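Long-range contacts in beta-lactamase (PDB 5GWA), which probably hydrolyses beta-lactam antibiotics to substituted beta-amino acids, as a plasmid-borne class A extended-spectrum enzyme, and is captured here with the inhibitor avibactam: residues A[5-10]-A[33-38]; A[166-171]-A[245-250]; A[173-178]-A[187-192]; A[236-241]-A[270-275]. All coordinates share one frame; numbering follows the deposited sequence.

Contact 1: A[5-10]-A[33-38]; sequences DSLKNS and FKLNVN
K8 reaches from helix 4-15 to the edge strand 34-37 and bonds to its backbone. Its CB packs on CD1 of L35. Its CG passes CG2 of V37 at 4.2 Å, the two side chains running in opposite directions. CD and CE then close on the carbonyl of N36. At the tip, NZ donates to N36 O at 2.6 Å, almost in line with the C=O (163°). The chain is extended throughout, with CG anti to the backbone N (chi1 -170°), and this carries the ammonium out to the strand. Water 1 joins the same two partners. It accepts from K8 NZ at 3.1 Å and from N36 N at 3.0 Å.

L7 fills the buried side. Its CD2 lies 3.7 Å from L35 CD1 and 3.9 Å from F33 CZ, at the edge of the F33 ring. Helix 257-276 closes over this patch through Y274 and L275. The N-terminal helix packs on the five-stranded sheet of the class A fold, nearly along its edge strand (26°). N36 O and N36 N, on this outermost strand, are served by a lysine and a water, so a charged tip and an apolar stem hold helix and strand together.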
loop_
_atom_site.group_PDB
_atom_site.type_symbol
_atom_site.label_atom_id
_atom_site.label_comp_id
_atom_site.label_asym_id
_atom_site.label_seq_id
_atom_site.Cartn_x
_atom_site.Cartn_y
_atom_site.Cartn_z
ATOM N N ASP A 5 -6.156 39.248 8.772
ATOM C CA ASP A 5 -7.223 38.872 9.689
ATOM C C ASP A 5 -8.491 38.466 8.947
ATOM O O ASP A 5 -9.187 37.536 9.359
ATOM C CB ASP A 5 -7.518 40.006 10.666
ATOM C CG ASP A 5 -6.604 39.975 11.864
ATOM O OD1 ASP A 5 -6.826 39.129 12.758
ATOM O OD2 ASP A 5 -5.628 40.751 11.881
ATOM N N SER A 6 -8.774 39.147 7.842
ATOM C CA SER A 6 -9.941 38.837 7.030
ATOM C C SER A 6 -9.851 37.454 6.365
ATOM O O SER A 6 -10.823 36.702 6.328
ATOM C CB SER A 6 -10.111 39.906 5.956
ATOM O OG SER A 6 -11.341 39.732 5.288
ATOM N N LEU A 7 -8.685 37.152 5.814
ATOM C CA LEU A 7 -8.405 35.825 5.253
ATOM C C LEU A 7 -8.575 34.735 6.307
ATOM O O LEU A 7 -9.254 33.732 6.084
ATOM C CB LEU A 7 -6.981 35.800 4.694
ATOM C CG LEU A 7 -6.433 34.441 4.249
ATOM C CD1 LEU A 7 -7.293 33.811 3.157
ATOM C CD2 LEU A 7 -4.989 34.583 3.805
ATOM N N LYS A 8 -8.013 34.958 7.480
ATOM C CA LYS A 8 -8.234 34.055 8.587
ATOM C C LYS A 8 -9.722 33.816 8.892
ATOM O O LYS A 8 -10.150 32.690 9.129
ATOM C CB LYS A 8 -7.509 34.572 9.815
ATOM C CG LYS A 8 -7.471 33.587 10.947
ATOM C CD LYS A 8 -6.422 33.979 11.954
ATOM C CE LYS A 8 -6.643 33.234 13.248
ATOM N NZ LYS A 8 -5.362 33.051 13.984
ATOM N N ASN A 9 -10.503 34.897 8.973
ATOM C CA ASN A 9 -11.926 34.774 9.268
ATOM C C ASN A 9 -12.649 33.999 8.163
ATOM O O ASN A 9 -13.526 33.188 8.446
ATOM C CB ASN A 9 -12.569 36.161 9.461
ATOM C CG ASN A 9 -11.917 36.968 10.583
ATOM O OD1 ASN A 9 -11.483 36.427 11.601
ATOM N ND2 ASN A 9 -11.848 38.281 10.393
ATOM N N SER A 10 -12.217 34.171 6.919
ATOM C CA SER A 10 -12.811 33.429 5.817
ATOM C C SER A 10 -12.548 31.934 5.949
ATOM O O SER A 10 -13.403 31.091 5.651
ATOM C CB SER A 10 -12.231 33.912 4.498
ATOM O OG SER A 10 -12.824 33.214 3.419
ATOM N N PHE A 33 4.525 37.633 6.123
ATOM C CA PHE A 33 3.177 37.114 6.163
ATOM C C PHE A 33 3.106 35.879 7.041
ATOM O O PHE A 33 3.994 35.026 6.996
ATOM C CB PHE A 33 2.685 36.756 4.778
ATOM C CG PHE A 33 1.286 36.226 4.770
ATOM C CD1 PHE A 33 0.210 37.087 4.982
ATOM C CD2 PHE A 33 1.041 34.867 4.648
ATOM C CE1 PHE A 33 -1.081 36.611 4.986
ATOM C CE2 PHE A 33 -0.258 34.385 4.645
ATOM C CZ PHE A 33 -1.319 35.263 4.816
ATOM N N LYS A 34 2.088 35.839 7.896
ATOM C CA LYS A 34 1.944 34.746 8.852
ATOM C C LYS A 34 0.468 34.546 9.159
ATOM O O LYS A 34 -0.237 35.527 9.426
ATOM C CB LYS A 34 2.746 35.053 10.114
ATOM C CG LYS A 34 2.489 34.110 11.275
ATOM C CD LYS A 34 3.452 34.393 12.424
ATOM C CE LYS A 34 2.711 34.507 13.740
ATOM N NZ LYS A 34 3.635 34.951 14.818
ATOM N N LEU A 35 -0.021 33.299 9.059
ATOM C CA LEU A 35 -1.394 32.972 9.390
ATOM C C LEU A 35 -1.433 31.605 10.048
ATOM O O LEU A 35 -0.832 30.664 9.524
ATOM C CB LEU A 35 -2.240 32.965 8.117
ATOM C CG LEU A 35 -3.741 32.775 8.327
ATOM C CD1 LEU A 35 -4.498 33.692 7.375
ATOM C CD2 LEU A 35 -4.153 31.330 8.124
ATOM N N ASN A 36 -2.137 31.494 11.178
ATOM C CA ASN A 36 -2.294 30.235 11.904
ATOM C C ASN A 36 -3.763 30.030 12.218
ATOM O O ASN A 36 -4.456 30.983 12.603
ATOM C CB ASN A 36 -1.524 30.282 13.206
ATOM C CG ASN A 36 -0.027 30.291 13.016
ATOM O OD1 ASN A 36 0.528 29.570 12.188
ATOM N ND2 ASN A 36 0.639 31.150 13.762
ATOM N N VAL A 37 -4.253 28.803 12.062
ATOM C CA VAL A 37 -5.596 28.408 12.452
ATOM C C VAL A 37 -5.527 27.087 13.215
ATOM O O VAL A 37 -4.927 26.127 12.736
ATOM C CB VAL A 37 -6.530 28.250 11.240
ATOM C CG1 VAL A 37 -7.910 27.786 11.678
ATOM C CG2 VAL A 37 -6.592 29.555 10.465
ATOM N N ASN A 38 -6.113 27.035 14.411
ATOM C CA ASN A 38 -6.164 25.825 15.212
ATOM C C ASN A 38 -4.767 25.250 15.441
ATOM O O ASN A 38 -4.594 24.043 15.535
ATOM C CB ASN A 38 -7.103 24.803 14.599
ATOM C CG ASN A 38 -8.511 25.312 14.483
ATOM O OD1 ASN A 38 -8.997 26.036 15.346
ATOM N ND2 ASN A 38 -9.184 24.954 13.389
HETATM O O HOH W 1 -2.812 34.049 12.516
#

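Contact 2: A[166-171]-A[245-250]; sequences ATVQLL and AIAVYV
T167 and Y249 join helix 164-175 to strand 243-253, where the helical part of the class A beta-lactamase fold packs on its five-stranded antiparallel sheet. The helix runs roughly antiparallel to the strand, at 151° and with the axes 7.5 Å apart. Helix 257-276 lies on the other face of this strand, against V248 and V250.

The apolar contacts depend on small residues. A245 and A247 both direct their methyls at the helix and let it come close. CB of A245 meets L171 CB at 3.9 Å and V168 CB at 4.0 Å. V168 also presses CG1 on the strand backbone, 3.6 Å from A247 N. That branch sits beside its own backbone N (chi1 -65°), which turns it to the strand. V168 reaches past the strand too, to A25 and L27 on strand 21-28. CG2 of T167 rests on A247 CB at 3.9 Å.

Polar contact is confined to two hydroxyls. The side chains of T167 and Y249 approach from opposite directions, and both residues are buried. T167 OG1 also has weak hydrogen bonds to T162 and T163, so it is also tied, weakly, to the residues just before its helix. It lies at the edge of the Y249 ring, near its plane, and the hydrogen bond between T167 OG1 and Y249 OH is 2.6 Å long.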
loop_
_atom_site.group_PDB
_atom_site.type_symbol
_atom_site.label_atom_id
_atom_site.label_comp_id
_atom_site.label_asym_id
_atom_site.label_seq_id
_atom_site.Cartn_x
_atom_site.Cartn_y
_atom_site.Cartn_z
ATOM N N ALA A 166 4.909 24.801 13.451
ATOM C CA ALA A 166 6.233 24.163 13.435
ATOM C C ALA A 166 6.583 23.776 11.994
ATOM O O ALA A 166 7.729 23.935 11.540
ATOM C CB ALA A 166 6.279 22.960 14.329
ATOM N N THR A 167 5.634 23.158 11.305
ATOM C CA THR A 167 5.920 22.687 9.977
ATOM C C THR A 167 6.374 23.797 9.059
ATOM O O THR A 167 7.364 23.638 8.339
ATOM C CB THR A 167 4.698 21.994 9.368
ATOM O OG1 THR A 167 4.188 21.013 10.282
ATOM C CG2 THR A 167 5.048 21.369 8.057
ATOM N N VAL A 168 5.642 24.908 9.025
ATOM C CA VAL A 168 6.018 25.970 8.108
ATOM C C VAL A 168 7.312 26.693 8.557
ATOM O O VAL A 168 8.078 27.124 7.695
ATOM C CB VAL A 168 4.906 26.971 7.803
ATOM C CG1 VAL A 168 3.751 26.323 7.069
ATOM C CG2 VAL A 168 4.450 27.705 9.064
ATOM N N GLN A 169 7.584 26.768 9.853
ATOM C CA GLN A 169 8.898 27.237 10.335
ATOM C C GLN A 169 10.012 26.393 9.753
ATOM O O GLN A 169 11.018 26.923 9.245
ATOM C CB GLN A 169 8.944 27.234 11.851
ATOM C CG GLN A 169 8.044 28.292 12.473
ATOM C CD GLN A 169 7.675 27.984 13.910
ATOM O OE1 GLN A 169 8.380 27.244 14.602
ATOM N NE2 GLN A 169 6.592 28.589 14.382
ATOM N N LEU A 170 9.828 25.078 9.823
ATOM C CA LEU A 170 10.811 24.173 9.253
ATOM C C LEU A 170 10.924 24.315 7.755
ATOM O O LEU A 170 12.041 24.217 7.183
ATOM C CB LEU A 170 10.497 22.739 9.673
ATOM C CG LEU A 170 11.453 21.640 9.209
ATOM C CD1 LEU A 170 12.783 21.820 9.941
ATOM C CD2 LEU A 170 10.919 20.233 9.493
ATOM N N LEU A 171 9.787 24.376 7.053
ATOM C CA LEU A 171 9.807 24.536 5.600
ATOM C C LEU A 171 10.530 25.805 5.160
ATOM O O LEU A 171 11.209 25.806 4.133
ATOM C CB LEU A 171 8.390 24.539 5.031
ATOM C CG LEU A 171 7.692 23.187 5.037
ATOM C CD1 LEU A 171 6.206 23.379 4.901
ATOM C CD2 LEU A 171 8.191 22.245 3.953
ATOM N N ALA A 245 5.265 29.129 2.444
ATOM C CA ALA A 245 5.128 27.802 3.030
ATOM C C ALA A 245 3.751 27.650 3.632
ATOM O O ALA A 245 3.201 28.613 4.188
ATOM C CB ALA A 245 6.185 27.590 4.082
ATOM N N ILE A 246 3.121 26.511 3.363
ATOM C CA ILE A 246 1.790 26.243 3.867
ATOM C C ILE A 246 1.727 24.790 4.354
ATOM O O ILE A 246 2.294 23.888 3.755
ATOM C CB ILE A 246 0.705 26.538 2.809
ATOM C CG1 ILE A 246 -0.701 26.230 3.309
ATOM C CG2 ILE A 246 0.993 25.809 1.509
ATOM C CD1 ILE A 246 -1.781 26.891 2.487
ATOM N N ALA A 247 1.021 24.582 5.460
ATOM C CA ALA A 247 0.753 23.248 5.953
ATOM C C ALA A 247 -0.690 23.115 6.369
ATOM O O ALA A 247 -1.204 23.977 7.101
ATOM C CB ALA A 247 1.659 22.947 7.112
ATOM N N VAL A 248 -1.385 22.107 5.847
ATOM C CA VAL A 248 -2.763 21.867 6.240
ATOM C C VAL A 248 -2.912 20.436 6.715
ATOM O O VAL A 248 -2.517 19.494 6.022
ATOM C CB VAL A 248 -3.783 22.158 5.112
ATOM C CG1 VAL A 248 -5.208 21.930 5.590
ATOM C CG2 VAL A 248 -3.610 23.578 4.576
ATOM N N TYR A 249 -3.485 20.259 7.913
ATOM C CA TYR A 249 -3.732 18.944 8.488
ATOM C C TYR A 249 -5.223 18.792 8.746
ATOM O O TYR A 249 -5.781 19.495 9.574
ATOM C CB TYR A 249 -2.999 18.784 9.836
ATOM C CG TYR A 249 -1.526 18.948 9.704
ATOM C CD1 TYR A 249 -0.938 20.199 9.743
ATOM C CD2 TYR A 249 -0.697 17.840 9.552
ATOM C CE1 TYR A 249 0.430 20.345 9.632
ATOM C CE2 TYR A 249 0.652 17.988 9.310
ATOM C CZ TYR A 249 1.194 19.225 9.335
ATOM O OH TYR A 249 2.542 19.299 9.156
ATOM N N VAL A 250 -5.919 17.985 7.939
ATOM C CA VAL A 250 -7.321 17.670 8.211
ATOM C C VAL A 250 -7.367 16.419 9.064
ATOM O O VAL A 250 -7.023 15.320 8.605
ATOM C CB VAL A 250 -8.102 17.450 6.888
ATOM C CG1 VAL A 250 -9.559 17.130 7.187
ATOM C CG2 VAL A 250 -7.971 18.640 5.962
#

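Contact 3: A[173-178]-A[187-192]; sequences KFYKNE and FLLNTM
F174 points its ring from the end of helix 164-175 into the side of helix 182-193. It has the largest area buried in this contact. CG is anti to the backbone N (chi1 161°), and the ring reaches the next helix with its outer carbons. CE1 meets L188 CD2 at 3.7 Å. CZ faces the helix backbone, with L189 N in the ring plane, 3.9 Å from CZ. On the other side CE2 lies 3.9 Å from M192 SD. This is a Met-aromatic contact of oblique geometry: the sulfur is 4.8 Å from the ring centroid and 49° off its normal. The M192 chain bends at its last torsion and slides past F174 in the opposite direction. The F51 ring from helix 49-63 meets F174 edge-to-face.

L189 comes second in buried area. Both its methyls come obliquely to one corner of the Y175 ring: L189 CD1 and CD2 lie 3.7 and 3.8 Å from Y175 CE1. CD2 also approaches the phenol OH. Y175 is the third main partner, and its ring meets H243 elsewhere.

The first helix ends here in a Schellman motif. N177, with positive phi, is its C-prime residue; N177 N bonds to F174 O and E178 N to K173 O. The chain then leads into helix 182-193, so the contact joins two successive helices of the helical region. No hydrogen bond crosses between the segments, so they are joined by apolar and sulfur-aromatic contact alone.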
loop_
_atom_site.group_PDB
_atom_site.type_symbol
_atom_site.label_atom_id
_atom_site.label_comp_id
_atom_site.label_asym_id
_atom_site.label_seq_id
_atom_site.Cartn_x
_atom_site.Cartn_y
_atom_site.Cartn_z
ATOM N N LYS A 173 13.015 27.462 6.938
ATOM C CA LYS A 173 14.449 27.205 7.196
ATOM C C LYS A 173 15.011 26.422 6.028
ATOM O O LYS A 173 16.064 26.730 5.456
ATOM C CB LYS A 173 14.632 26.415 8.481
ATOM C CG LYS A 173 14.337 27.208 9.742
ATOM C CD LYS A 173 14.792 26.456 10.980
ATOM C CE LYS A 173 14.454 27.215 12.246
ATOM N NZ LYS A 173 15.576 28.150 12.556
ATOM N N PHE A 174 14.253 25.418 5.594
ATOM C CA PHE A 174 14.713 24.608 4.468
ATOM C C PHE A 174 14.803 25.430 3.173
ATOM O O PHE A 174 15.812 25.321 2.451
ATOM C CB PHE A 174 13.756 23.422 4.259
ATOM C CG PHE A 174 13.855 22.785 2.909
ATOM C CD1 PHE A 174 14.973 22.069 2.555
ATOM C CD2 PHE A 174 12.781 22.825 2.028
ATOM C CE1 PHE A 174 15.067 21.488 1.316
ATOM C CE2 PHE A 174 12.874 22.234 0.777
ATOM C CZ PHE A 174 14.005 21.516 0.449
ATOM N N TYR A 175 13.746 26.176 2.830
ATOM C CA TYR A 175 13.669 26.831 1.524
ATOM C C TYR A 175 14.751 27.870 1.377
ATOM O O TYR A 175 15.247 28.104 0.265
ATOM C CB TYR A 175 12.286 27.469 1.251
ATOM C CG TYR A 175 12.052 27.642 -0.205
ATOM C CD1 TYR A 175 11.569 26.601 -0.969
ATOM C CD2 TYR A 175 12.483 28.785 -0.875
ATOM C CE1 TYR A 175 11.427 26.701 -2.343
ATOM C CE2 TYR A 175 12.363 28.883 -2.257
ATOM C CZ TYR A 175 11.844 27.837 -2.989
ATOM O OH TYR A 175 11.748 27.857 -4.377
ATOM N N LYS A 176 15.119 28.477 2.487
ATOM C CA LYS A 176 16.166 29.471 2.475
ATOM C C LYS A 176 17.530 28.795 2.502
ATOM O O LYS A 176 18.553 29.477 2.576
ATOM C CB LYS A 176 16.014 30.432 3.648
ATOM C CG LYS A 176 14.708 31.227 3.601
ATOM C CD LYS A 176 14.535 32.136 4.800
ATOM C CE LYS A 176 15.532 33.288 4.771
ATOM N NZ LYS A 176 15.117 34.369 5.715
ATOM N N ASN A 177 17.541 27.479 2.272
ATOM C CA ASN A 177 18.752 26.656 2.374
ATOM C C ASN A 177 19.611 26.979 3.575
ATOM O O ASN A 177 20.844 27.136 3.457
ATOM C CB ASN A 177 19.558 26.656 1.071
ATOM C CG ASN A 177 20.610 25.568 1.043
ATOM O OD1 ASN A 177 21.617 25.693 0.355
ATOM N ND2 ASN A 177 20.406 24.520 1.826
ATOM N N GLU A 178 18.982 26.931 4.752
ATOM C CA GLU A 178 19.654 27.051 6.036
ATOM C C GLU A 178 19.986 25.709 6.678
ATOM O O GLU A 178 20.465 25.675 7.816
ATOM C CB GLU A 178 18.796 27.847 7.024
ATOM C CG GLU A 178 18.561 29.292 6.620
ATOM C CD GLU A 178 17.661 30.076 7.573
ATOM O OE1 GLU A 178 17.181 29.519 8.584
ATOM O OE2 GLU A 178 17.443 31.281 7.304
ATOM N N PHE A 187 18.522 18.967 -4.658
ATOM C CA PHE A 187 17.991 17.611 -4.802
ATOM C C PHE A 187 16.665 17.385 -4.080
ATOM O O PHE A 187 15.675 16.932 -4.717
ATOM C CB PHE A 187 19.002 16.571 -4.324
ATOM C CG PHE A 187 18.481 15.169 -4.393
ATOM C CD1 PHE A 187 18.335 14.520 -5.593
ATOM C CD2 PHE A 187 18.134 14.518 -3.241
ATOM C CE1 PHE A 187 17.839 13.220 -5.655
ATOM C CE2 PHE A 187 17.684 13.194 -3.290
ATOM C CZ PHE A 187 17.475 12.578 -4.495
ATOM N N LEU A 188 16.604 17.797 -2.831
ATOM C CA LEU A 188 15.348 17.614 -2.081
ATOM C C LEU A 188 14.256 18.503 -2.614
ATOM O O LEU A 188 13.083 18.050 -2.803
ATOM C CB LEU A 188 15.552 17.840 -0.605
ATOM C CG LEU A 188 14.302 17.603 0.248
ATOM C CD1 LEU A 188 13.656 16.230 0.001
ATOM C CD2 LEU A 188 14.607 17.837 1.701
ATOM N N LEU A 189 14.601 19.754 -2.937
ATOM C CA LEU A 189 13.567 20.629 -3.529
ATOM C C LEU A 189 13.019 20.079 -4.829
ATOM O O LEU A 189 11.802 20.054 -5.045
ATOM C CB LEU A 189 14.101 22.060 -3.722
ATOM C CG LEU A 189 13.069 23.077 -4.236
ATOM C CD1 LEU A 189 11.853 23.198 -3.356
ATOM C CD2 LEU A 189 13.700 24.459 -4.357
ATOM N N ASN A 190 13.893 19.628 -5.755
ATOM C CA ASN A 190 13.417 19.076 -7.000
ATOM C C ASN A 190 12.513 17.873 -6.702
ATOM O O ASN A 190 11.478 17.700 -7.342
ATOM C CB ASN A 190 14.576 18.649 -7.905
ATOM C CG ASN A 190 15.219 19.821 -8.632
ATOM O OD1 ASN A 190 14.573 20.793 -8.961
ATOM N ND2 ASN A 190 16.475 19.663 -8.975
ATOM N N THR A 191 12.914 17.089 -5.709
ATOM C CA THR A 191 12.195 15.848 -5.401
ATOM C C THR A 191 10.755 16.186 -4.881
ATOM O O THR A 191 9.740 15.591 -5.322
ATOM C CB THR A 191 13.006 15.048 -4.398
ATOM O OG1 THR A 191 14.272 14.678 -5.007
ATOM C CG2 THR A 191 12.282 13.826 -3.992
ATOM N N MET A 192 10.677 17.261 -4.124
ATOM C CA MET A 192 9.366 17.759 -3.632
ATOM C C MET A 192 8.453 18.396 -4.679
ATOM O O MET A 192 7.240 18.266 -4.639
ATOM C CB MET A 192 9.616 18.732 -2.497
ATOM C CG MET A 192 10.132 18.060 -1.235
ATOM S SD MET A 192 10.560 19.175 0.086
ATOM C CE MET A 192 8.904 19.713 0.548
#

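Contact 4: A[236-241]-A[270-275]; sequences ITLPNG and SVWDYL. With SO4 (sulfate ion), chain C.
W272 points the far end of its indole at the chain leaving strand 227-237. CG is anti to the backbone N (chi1 171°), which swings the six-membered ring out from helix 257-276. T237 O lies in the ring plane at the edge, 3.4 Å from CZ3. I236 also comes to the edge, with CG2 at 3.8 Å from CZ3, and the two side chains cross at a slant. P239 approaches W272 from the opposite direction. Its CD is 3.6 Å from W272 CH2, and its CG lies near CZ2.

L238 runs past the indole in the reverse direction. Its CD2 sits 3.9 Å from W272 CE3 and 4.0 Å from L275 CB. L238 and L275 cross at about a right angle, one helical turn beyond the indole. Helix 257-276 is the C-terminal helix of the class A beta-lactamase fold, packed on the five-stranded sheet where strands 227-237 and 243-253 are joined by a tight turn. The turn is of type I, from L238 to G241, closed by a bond from G241 N to L238 O. The indole is also packed by L206, P207 and T210 from a loop.

T237 directs its CB away from the helix. Its OG1, beside its own backbone N (chi1 -53°), donates to O3 of a sulfate ion at 3.0 Å. The sulfate is probably from the crystallisation liquor. H243, on the neighbouring strand, holds the same ion through NE2.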
loop_
_atom_site.group_PDB
_atom_site.type_symbol
_atom_site.label_atom_id
_atom_site.label_comp_id
_atom_site.label_asym_id
_atom_site.label_seq_id
_atom_site.Cartn_x
_atom_site.Cartn_y
_atom_site.Cartn_z
ATOM N N ILE A 236 5.041 27.051 -2.048
ATOM C CA ILE A 236 4.398 27.365 -3.303
ATOM C C ILE A 236 5.000 28.640 -3.889
ATOM O O ILE A 236 5.242 29.614 -3.164
ATOM C CB ILE A 236 2.892 27.506 -3.084
ATOM C CG1 ILE A 236 2.365 26.164 -2.549
ATOM C CG2 ILE A 236 2.162 27.889 -4.346
ATOM C CD1 ILE A 236 0.894 26.117 -2.245
ATOM N N THR A 237 5.184 28.623 -5.202
ATOM C CA THR A 237 5.714 29.770 -5.937
ATOM C C THR A 237 4.560 30.574 -6.489
ATOM O O THR A 237 3.704 30.080 -7.213
ATOM C CB THR A 237 6.627 29.329 -7.074
ATOM O OG1 THR A 237 7.630 28.456 -6.563
ATOM C CG2 THR A 237 7.290 30.550 -7.756
ATOM N N LEU A 238 4.599 31.865 -6.176
ATOM C CA LEU A 238 3.608 32.805 -6.672
ATOM C C LEU A 238 3.955 33.257 -8.098
ATOM O O LEU A 238 5.073 33.048 -8.561
ATOM C CB LEU A 238 3.528 33.999 -5.714
ATOM C CG LEU A 238 2.901 33.675 -4.334
ATOM C CD1 LEU A 238 3.416 34.652 -3.314
ATOM C CD2 LEU A 238 1.395 33.685 -4.432
ATOM N N PRO A 239 3.016 33.936 -8.757
ATOM C CA PRO A 239 3.265 34.350 -10.128
ATOM C C PRO A 239 4.396 35.339 -10.267
ATOM O O PRO A 239 4.904 35.506 -11.389
ATOM C CB PRO A 239 1.929 34.960 -10.552
ATOM C CG PRO A 239 0.916 34.330 -9.641
ATOM C CD PRO A 239 1.642 34.256 -8.337
ATOM N N ASN A 240 4.791 35.997 -9.174
ATOM C CA ASN A 240 5.922 36.908 -9.167
ATOM C C ASN A 240 7.197 36.367 -8.550
ATOM O O ASN A 240 8.110 37.128 -8.214
ATOM C CB ASN A 240 5.536 38.218 -8.477
ATOM C CG ASN A 240 5.419 38.070 -6.980
ATOM O OD1 ASN A 240 5.395 36.956 -6.462
ATOM N ND2 ASN A 240 5.461 39.189 -6.273
ATOM N N GLY A 241 7.272 35.043 -8.422
ATOM C CA GLY A 241 8.512 34.404 -8.026
ATOM C C GLY A 241 8.703 34.285 -6.526
ATOM O O GLY A 241 9.616 33.602 -6.076
ATOM N N SER A 270 -7.712 29.935 -1.145
ATOM C CA SER A 270 -8.030 31.173 -0.425
ATOM C C SER A 270 -6.745 31.936 -0.141
ATOM O O SER A 270 -6.673 33.152 -0.345
ATOM C CB SER A 270 -8.764 30.914 0.899
ATOM O OG SER A 270 -10.096 30.451 0.685
ATOM N N VAL A 271 -5.715 31.224 0.310
ATOM C CA VAL A 271 -4.457 31.867 0.651
ATOM C C VAL A 271 -3.779 32.406 -0.608
ATOM O O VAL A 271 -3.280 33.523 -0.627
ATOM C CB VAL A 271 -3.521 30.891 1.407
ATOM C CG1 VAL A 271 -2.151 31.483 1.618
ATOM C CG2 VAL A 271 -4.136 30.496 2.735
ATOM N N TRP A 272 -3.759 31.582 -1.649
ATOM C CA TRP A 272 -3.222 31.967 -2.951
ATOM C C TRP A 272 -3.915 33.235 -3.462
ATOM O O TRP A 272 -3.243 34.201 -3.820
ATOM C CB TRP A 272 -3.395 30.809 -3.939
ATOM C CG TRP A 272 -3.082 31.147 -5.355
ATOM C CD1 TRP A 272 -3.950 31.672 -6.287
ATOM C CD2 TRP A 272 -1.838 30.973 -6.030
ATOM N NE1 TRP A 272 -3.318 31.819 -7.485
ATOM C CE2 TRP A 272 -1.993 31.496 -7.331
ATOM C CE3 TRP A 272 -0.574 30.535 -5.637
ATOM C CZ2 TRP A 272 -0.996 31.376 -8.298
ATOM C CZ3 TRP A 272 0.435 30.472 -6.594
ATOM C CH2 TRP A 272 0.229 30.939 -7.893
ATOM N N ASP A 273 -5.247 33.234 -3.457
ATOM C CA ASP A 273 -6.006 34.374 -3.976
ATOM C C ASP A 273 -5.652 35.647 -3.207
ATOM O O ASP A 273 -5.476 36.678 -3.811
ATOM C CB ASP A 273 -7.523 34.116 -3.909
ATOM C CG ASP A 273 -8.011 33.175 -4.989
ATOM O OD1 ASP A 273 -7.276 32.925 -5.978
ATOM O OD2 ASP A 273 -9.168 32.724 -4.880
ATOM N N TYR A 274 -5.492 35.561 -1.886
ATOM C CA TYR A 274 -5.091 36.705 -1.065
ATOM C C TYR A 274 -3.690 37.207 -1.408
ATOM O O TYR A 274 -3.453 38.425 -1.607
ATOM C CB TYR A 274 -5.157 36.335 0.422
ATOM C CG TYR A 274 -4.708 37.463 1.320
ATOM C CD1 TYR A 274 -5.566 38.509 1.622
ATOM C CD2 TYR A 274 -3.389 37.550 1.749
ATOM C CE1 TYR A 274 -5.133 39.585 2.384
ATOM C CE2 TYR A 274 -2.953 38.612 2.514
ATOM C CZ TYR A 274 -3.828 39.633 2.818
ATOM O OH TYR A 274 -3.399 40.682 3.600
ATOM N N LEU A 275 -2.742 36.287 -1.510
ATOM C CA LEU A 275 -1.372 36.690 -1.749
ATOM C C LEU A 275 -1.141 37.210 -3.184
ATOM O O LEU A 275 -0.237 37.987 -3.384
ATOM C CB LEU A 275 -0.377 35.554 -1.419
ATOM C CG LEU A 275 -0.375 35.120 0.039
ATOM C CD1 LEU A 275 0.471 33.861 0.195
ATOM C CD2 LEU A 275 0.154 36.211 0.948
HETATM S S SO4 C . 10.792 28.148 -8.345
HETATM O O1 SO4 C . 12.249 28.285 -8.495
HETATM O O2 SO4 C . 10.685 26.732 -8.010
HETATM O O3 SO4 C . 10.479 29.083 -7.245
HETATM O O4 SO4 C . 10.220 28.560 -9.638
#

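Contact 2 lies deepest, about 8 Å from the chain centre, and all its touching residues are buried. Contact 3 is also largely buried. Contact 1, about 21 Å from the centre, is still mostly buried, whereas contact 4, at about 20 Å, is only partly so. Contacts 1, 2 and 4 all pack a helix on the five-stranded sheet, while contact 3 pairs two helices. Contacts 2 and 3 share helix 164-175. Contacts 1 and 4 meet where L7 and F33 pack on Y274, and contact 4 touches contact 2 through I236 and I246. Chemistry varies with place: a lysine and a water at the sheet edge, a buried hydroxyl pair at the centre, and aromatic packing in contacts 3 and 4.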